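Local coordinates for aldehyde dehydrogenase family protein (Pseudomonas syringae pv. tomato, PDB 5IUV) that probably oxidises indole-3-acetaldehyde to the auxin indole-3-acetic acid with NAD+, as a member of the aldehyde dehydrogenase family, at residues S187-P192 with K229-H234; A163-N168 with C175-P180. One frame throughout, in Å; residues are numbered along the deposited sequence.

Contact 1 of 2, residues S187-P192 with K229-H234; sequences SVVLKP and KALALH. With NAD (nicotinamide-adenine-dinucleotide), chain C.
With CG1 of Val189 anti to its own backbone nitrogen (chi1 -179°) and CG of Leu231 set anti to its carbonyl carbon (chi1 -74°), one methyl of the strand valine, CG1 alone, is turned toward both methyls of the helix leucine. Val189 CG1 lies against the forked end of the leucine, 3.8 Å from Leu231 CD2 and nearly as near to Leu231 CD1. The second of these methyls also serves the next inward-facing strand position, where Lys191 CB stands 3.9 Å from Leu231 CD1. Leu231 thus spans two alternate residues of the strand, while Leu190 between them points to the other side and packs on helix 170-183. No hydrogen bond crosses between the segments; the contact is apolar and buried, and Leu220 also packs on Val189.

Lys191 shows how one side chain can divide its labour. Its first carbons belong to this apolar seam, but bends at both chi2 and chi3 swing the amine away from Leu231 to the adenine ribose of the cofactor. Four oxygens surround Lys191 NZ and must share its three hydrogens: NAD O2B at 2.7 Å, Pro192 O at 2.8 Å with the amine 43° above the carbonyl plane, NAD O3B at 3.2 Å, the longest of the three measured, and the carbonyl of Gly222. Glu194, which also binds NAD, adds a long, weak ion pair. Lys229 N, in the helix, comes to 3.4 Å from NAD C2A, a close approach and not a bond. A strand end supplying a ribose-binding lysine, covered by a helix that borders the adenine, is characteristic of the Rossmann-like NAD-binding domain of aldehyde dehydrogenases.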
# COMPACT_ATOMS: atom_id res chain seq x y z
N SER A 187 -3.60 -5.22 25.36
CA SER A 187 -4.55 -5.57 26.41
C SER A 187 -5.63 -4.51 26.42
O SER A 187 -5.35 -3.32 26.22
CB SER A 187 -3.88 -5.66 27.79
OG SER A 187 -2.94 -6.71 27.82
N VAL A 188 -6.88 -4.92 26.64
CA VAL A 188 -8.00 -4.01 26.59
C VAL A 188 -8.80 -4.04 27.89
O VAL A 188 -9.10 -5.12 28.41
CB VAL A 188 -8.95 -4.34 25.41
CG1 VAL A 188 -10.17 -3.41 25.39
CG2 VAL A 188 -8.19 -4.24 24.10
N VAL A 189 -9.11 -2.86 28.42
CA VAL A 189 -10.09 -2.73 29.49
C VAL A 189 -11.36 -2.13 28.91
O VAL A 189 -11.39 -0.96 28.51
CB VAL A 189 -9.58 -1.86 30.65
CG1 VAL A 189 -10.64 -1.78 31.77
CG2 VAL A 189 -8.25 -2.40 31.19
N LEU A 190 -12.39 -2.96 28.83
CA LEU A 190 -13.67 -2.59 28.24
C LEU A 190 -14.63 -2.08 29.30
O LEU A 190 -14.84 -2.73 30.33
CB LEU A 190 -14.26 -3.80 27.52
CG LEU A 190 -15.64 -3.67 26.87
CD1 LEU A 190 -15.63 -2.61 25.78
CD2 LEU A 190 -16.05 -5.02 26.30
N LYS A 191 -15.21 -0.91 29.05
CA LYS A 191 -16.17 -0.29 29.96
C LYS A 191 -17.48 -0.10 29.22
O LYS A 191 -17.68 0.91 28.54
CB LYS A 191 -15.65 1.06 30.47
CG LYS A 191 -16.07 1.44 31.89
CD LYS A 191 -17.59 1.61 32.04
CE LYS A 191 -18.13 2.81 31.29
NZ LYS A 191 -19.60 2.96 31.46
N PRO A 192 -18.39 -1.07 29.35
CA PRO A 192 -19.70 -0.97 28.71
C PRO A 192 -20.58 0.10 29.36
O PRO A 192 -20.35 0.49 30.51
CB PRO A 192 -20.30 -2.37 28.91
CG PRO A 192 -19.71 -2.82 30.21
CD PRO A 192 -18.28 -2.27 30.19
N LYS A 229 -14.52 7.62 33.76
CA LYS A 229 -13.63 8.74 34.03
C LYS A 229 -12.27 8.29 34.56
O LYS A 229 -11.23 8.83 34.15
CB LYS A 229 -14.29 9.70 35.04
CG LYS A 229 -13.42 10.87 35.46
CD LYS A 229 -14.15 11.74 36.48
CE LYS A 229 -13.42 13.05 36.73
NZ LYS A 229 -14.21 13.97 37.59
N ALA A 230 -12.28 7.33 35.47
CA ALA A 230 -11.05 6.82 36.07
C ALA A 230 -10.11 6.22 35.02
O ALA A 230 -8.89 6.41 35.09
CB ALA A 230 -11.37 5.78 37.15
N LEU A 231 -10.67 5.49 34.07
CA LEU A 231 -9.89 4.93 32.97
C LEU A 231 -9.30 6.03 32.08
O LEU A 231 -8.15 5.96 31.68
CB LEU A 231 -10.73 3.96 32.14
CG LEU A 231 -11.06 2.60 32.77
CD1 LEU A 231 -12.09 1.84 31.93
CD2 LEU A 231 -9.80 1.76 32.92
N ALA A 232 -10.11 7.03 31.77
CA ALA A 232 -9.67 8.13 30.90
C ALA A 232 -8.59 8.99 31.55
O ALA A 232 -7.76 9.60 30.86
CB ALA A 232 -10.85 8.98 30.50
N LEU A 233 -8.59 9.04 32.87
CA LEU A 233 -7.57 9.80 33.61
C LEU A 233 -6.38 8.94 34.04
O LEU A 233 -5.44 9.45 34.66
CB LEU A 233 -8.18 10.46 34.85
CG LEU A 233 -9.07 11.67 34.63
CD1 LEU A 233 -9.87 11.98 35.90
CD2 LEU A 233 -8.21 12.87 34.24
N HIS A 234 -6.41 7.65 33.74
CA HIS A 234 -5.38 6.76 34.29
C HIS A 234 -4.01 7.02 33.66
O HIS A 234 -3.90 7.16 32.45
CB HIS A 234 -5.76 5.29 34.10
CG HIS A 234 -5.06 4.37 35.06
ND1 HIS A 234 -3.75 4.00 34.92
CD2 HIS A 234 -5.50 3.79 36.20
CE1 HIS A 234 -3.40 3.21 35.92
NE2 HIS A 234 -4.44 3.06 36.71
PA NAD C . -22.57 8.88 26.44
O1A NAD C . -21.67 9.92 25.88
O2A NAD C . -23.51 9.39 27.52
O5B NAD C . -21.73 7.68 27.02
C5B NAD C . -21.02 6.70 26.23
C4B NAD C . -20.16 5.90 27.18
O4B NAD C . -19.30 6.81 27.91
C3B NAD C . -20.88 5.06 28.24
O3B NAD C . -20.18 3.84 28.47
C2B NAD C . -20.84 5.95 29.48
O2B NAD C . -20.93 5.21 30.69
C1B NAD C . -19.47 6.61 29.30
N9A NAD C . -19.27 7.89 29.97
C8A NAD C . -20.22 8.81 30.35
N7A NAD C . -19.74 9.83 31.02
C5A NAD C . -18.37 9.58 31.07
C6A NAD C . -17.30 10.32 31.61
N6A NAD C . -17.44 11.46 32.28
N1A NAD C . -16.05 9.81 31.44
C2A NAD C . -15.91 8.65 30.80
N3A NAD C . -16.85 7.86 30.27
C4A NAD C . -18.07 8.39 30.43
O3 NAD C . -23.46 8.26 25.26
PN NAD C . -24.64 7.17 25.20
O1N NAD C . -25.86 7.85 25.69
O2N NAD C . -24.18 5.93 25.88
O5D NAD C . -24.73 6.83 23.64
C5D NAD C . -25.45 7.67 22.71
C4D NAD C . -24.44 8.47 21.92
O4D NAD C . -23.56 7.57 21.22
C3D NAD C . -25.03 9.36 20.84
O3D NAD C . -24.44 10.65 20.89
C2D NAD C . -24.67 8.60 19.56
O2D NAD C . -24.51 9.38 18.38
C1D NAD C . -23.29 7.99 19.93
N1N NAD C . -22.98 6.79 19.04
C2N NAD C . -21.91 6.98 18.13
C3N NAD C . -21.51 5.94 17.31
C7N NAD C . -20.43 6.09 16.27
O7N NAD C . -20.00 7.23 15.98
N7N NAD C . -20.06 5.02 15.61
C4N NAD C . -22.19 4.72 17.40
C5N NAD C . -23.25 4.56 18.28
C6N NAD C . -23.63 5.62 19.10

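Contact 2 of 2, residues A163-N168 with C175-P180; sequences AIVPWN and CWKLGP. With NAD (nicotinamide-adenine-dinucleotide), chain C.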
# COMPACT_ATOMS: atom_id res chain seq x y z
N ALA A 163 -11.46 0.96 26.36
CA ALA A 163 -12.55 1.10 25.39
C ALA A 163 -13.85 1.40 26.11
O ALA A 163 -14.35 0.59 26.89
CB ALA A 163 -12.68 -0.16 24.56
N ILE A 164 -14.40 2.58 25.84
CA ILE A 164 -15.64 3.03 26.45
C ILE A 164 -16.72 3.07 25.36
O ILE A 164 -16.58 3.80 24.37
CB ILE A 164 -15.47 4.41 27.11
CG1 ILE A 164 -14.39 4.36 28.19
CG2 ILE A 164 -16.77 4.89 27.71
CD1 ILE A 164 -13.98 5.73 28.71
N VAL A 165 -17.77 2.29 25.54
CA VAL A 165 -18.77 2.08 24.49
C VAL A 165 -20.19 2.39 24.97
O VAL A 165 -20.45 2.42 26.17
CB VAL A 165 -18.68 0.63 23.95
CG1 VAL A 165 -17.32 0.40 23.28
CG2 VAL A 165 -18.91 -0.38 25.07
N PRO A 166 -21.12 2.65 24.02
CA PRO A 166 -22.48 3.06 24.36
C PRO A 166 -23.47 1.90 24.39
O PRO A 166 -23.08 0.74 24.27
CB PRO A 166 -22.82 4.03 23.24
CG PRO A 166 -22.18 3.38 22.05
CD PRO A 166 -20.90 2.73 22.56
N TRP A 167 -24.75 2.24 24.52
CA TRP A 167 -25.78 1.23 24.74
C TRP A 167 -26.61 0.87 23.51
O TRP A 167 -27.43 -0.05 23.58
CB TRP A 167 -26.71 1.70 25.87
CG TRP A 167 -27.26 3.09 25.63
CD1 TRP A 167 -26.80 4.25 26.19
CD2 TRP A 167 -28.34 3.45 24.77
NE1 TRP A 167 -27.54 5.31 25.74
CE2 TRP A 167 -28.49 4.85 24.86
CE3 TRP A 167 -29.20 2.74 23.94
CZ2 TRP A 167 -29.46 5.55 24.15
CZ3 TRP A 167 -30.16 3.43 23.22
CH2 TRP A 167 -30.29 4.82 23.34
N ASN A 168 -26.43 1.57 22.39
CA ASN A 168 -27.37 1.38 21.28
C ASN A 168 -27.05 0.14 20.44
O ASN A 168 -27.95 -0.49 19.90
CB ASN A 168 -27.44 2.62 20.40
CG ASN A 168 -26.14 2.91 19.67
OD1 ASN A 168 -25.05 2.74 20.23
ND2 ASN A 168 -26.25 3.36 18.43
N CYS A 175 -17.28 -4.92 19.83
CA CYS A 175 -16.50 -5.73 18.89
C CYS A 175 -15.78 -4.89 17.84
O CYS A 175 -14.70 -5.26 17.38
CB CYS A 175 -17.41 -6.75 18.21
SG CYS A 175 -17.91 -8.09 19.32
N TRP A 176 -16.39 -3.77 17.44
CA TRP A 176 -15.70 -2.82 16.57
C TRP A 176 -14.38 -2.35 17.18
O TRP A 176 -13.43 -2.07 16.45
CB TRP A 176 -16.57 -1.60 16.27
CG TRP A 176 -17.58 -1.83 15.19
CD1 TRP A 176 -18.00 -3.03 14.70
CD2 TRP A 176 -18.29 -0.82 14.47
NE1 TRP A 176 -18.94 -2.83 13.71
CE2 TRP A 176 -19.13 -1.48 13.55
CE3 TRP A 176 -18.30 0.58 14.52
CZ2 TRP A 176 -19.97 -0.79 12.68
CZ3 TRP A 176 -19.13 1.27 13.65
CH2 TRP A 176 -19.96 0.58 12.74
N LYS A 177 -14.34 -2.24 18.50
CA LYS A 177 -13.10 -1.86 19.19
C LYS A 177 -12.24 -3.09 19.45
O LYS A 177 -11.05 -3.06 19.17
CB LYS A 177 -13.38 -1.15 20.53
CG LYS A 177 -14.42 -0.02 20.50
CD LYS A 177 -13.99 1.14 19.61
CE LYS A 177 -14.97 2.31 19.76
NZ LYS A 177 -14.80 3.36 18.70
N LEU A 178 -12.83 -4.16 19.98
CA LEU A 178 -12.07 -5.34 20.39
C LEU A 178 -11.36 -6.03 19.22
O LEU A 178 -10.25 -6.53 19.37
CB LEU A 178 -12.97 -6.36 21.09
CG LEU A 178 -13.57 -5.99 22.44
CD1 LEU A 178 -14.33 -7.19 23.00
CD2 LEU A 178 -12.49 -5.55 23.40
N GLY A 179 -12.03 -6.06 18.08
CA GLY A 179 -11.46 -6.69 16.90
C GLY A 179 -10.04 -6.23 16.59
O GLY A 179 -9.09 -7.00 16.72
N PRO A 180 -9.88 -4.97 16.17
CA PRO A 180 -8.55 -4.42 15.88
C PRO A 180 -7.64 -4.28 17.11
O PRO A 180 -6.43 -4.49 16.99
CB PRO A 180 -8.86 -3.05 15.26
CG PRO A 180 -10.26 -2.73 15.72
CD PRO A 180 -10.96 -4.04 15.81
PA NAD C . -22.57 8.88 26.44
O1A NAD C . -21.67 9.92 25.88
O2A NAD C . -23.51 9.39 27.52
O5B NAD C . -21.73 7.68 27.02
C5B NAD C . -21.02 6.70 26.23
C4B NAD C . -20.16 5.90 27.18
O4B NAD C . -19.30 6.81 27.91
C3B NAD C . -20.88 5.06 28.24
O3B NAD C . -20.18 3.84 28.47
C2B NAD C . -20.84 5.95 29.48
O2B NAD C . -20.93 5.21 30.69
C1B NAD C . -19.47 6.61 29.30
N9A NAD C . -19.27 7.89 29.97
C8A NAD C . -20.22 8.81 30.35
N7A NAD C . -19.74 9.83 31.02
C5A NAD C . -18.37 9.58 31.07
C6A NAD C . -17.30 10.32 31.61
N6A NAD C . -17.44 11.46 32.28
N1A NAD C . -16.05 9.81 31.44
C2A NAD C . -15.91 8.65 30.80
N3A NAD C . -16.85 7.86 30.27
C4A NAD C . -18.07 8.39 30.43
O3 NAD C . -23.46 8.26 25.26
PN NAD C . -24.64 7.17 25.20
O1N NAD C . -25.86 7.85 25.69
O2N NAD C . -24.18 5.93 25.88
O5D NAD C . -24.73 6.83 23.64
C5D NAD C . -25.45 7.67 22.71
C4D NAD C . -24.44 8.47 21.92
O4D NAD C . -23.56 7.57 21.22
C3D NAD C . -25.03 9.36 20.84
O3D NAD C . -24.44 10.65 20.89
C2D NAD C . -24.67 8.60 19.56
O2D NAD C . -24.51 9.38 18.38
C1D NAD C . -23.29 7.99 19.93
N1N NAD C . -22.98 6.79 19.04
C2N NAD C . -21.91 6.98 18.13
C3N NAD C . -21.51 5.94 17.31
C7N NAD C . -20.43 6.09 16.27
O7N NAD C . -20.00 7.23 15.98
N7N NAD C . -20.06 5.02 15.61
C4N NAD C . -22.19 4.72 17.40
C5N NAD C . -23.25 4.56 18.28
C6N NAD C . -23.63 5.62 19.10
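Val165 and Lys177 touch beside a cleft lined by flat groups that receive the cofactor. The indole of Trp167 offers its edge, with NAD O1N near the ring plane and 3.0 Å from Trp167 NE1, a weak, bent hydrogen bond (137° at the hydrogen); Phe403 meets the same indole with its ring plane steeply inclined. Phe467 meets Trp176 edge-to-face. The amide of Asn168 lies against the C5N and C6N side of the nicotinamide, OD1 approaching NAD C5N to 3.2 Å, while ND2 is held by the carbonyl of Glu300. Between the segments themselves the touch is aliphatic: two side chains run alongside in opposite senses, Val165 CG1 4.0 Å from Lys177 CG, and Ala163 CB faces Lys177 CB at 4.2 Å. This is the strand-to-helix half of the beta-alpha-beta crossover formed by strand 149-164, helix 170-183 and strand 187-191, with a cofactor-binding loop between the first two. The loop starts where Val165 O takes a hydrogen bond from the ribose hydroxyl NAD O3B at 2.7 Å. Beyond its bend at chi2, Lys177 carries NZ to a salt bridge with Asp478 and a hydrogen bond with Thr243, near the predicted active-site residue Glu267.

Overall arrangement
Along the chain both segments of contact 2 precede those of contact 1, and the two centres are 12 Å apart. Strands 149-164 and 187-191 are parallel neighbours in one mixed sheet, and helix 170-183 is the connection between them. The seam is direct: Lys191 N sits 2.8 Å from Ala163 O, and Val189 O 2.9 Å from Ala163 N, both probable hydrogen bonds, while Val188 packs on Leu178. Helix 224-232 comes later in the chain and covers the Val189 side of strand 187-191. Both contacts converge on the adenine ribose of NAD: the end of one strand and the loop leaving its neighbour both contribute to holding it.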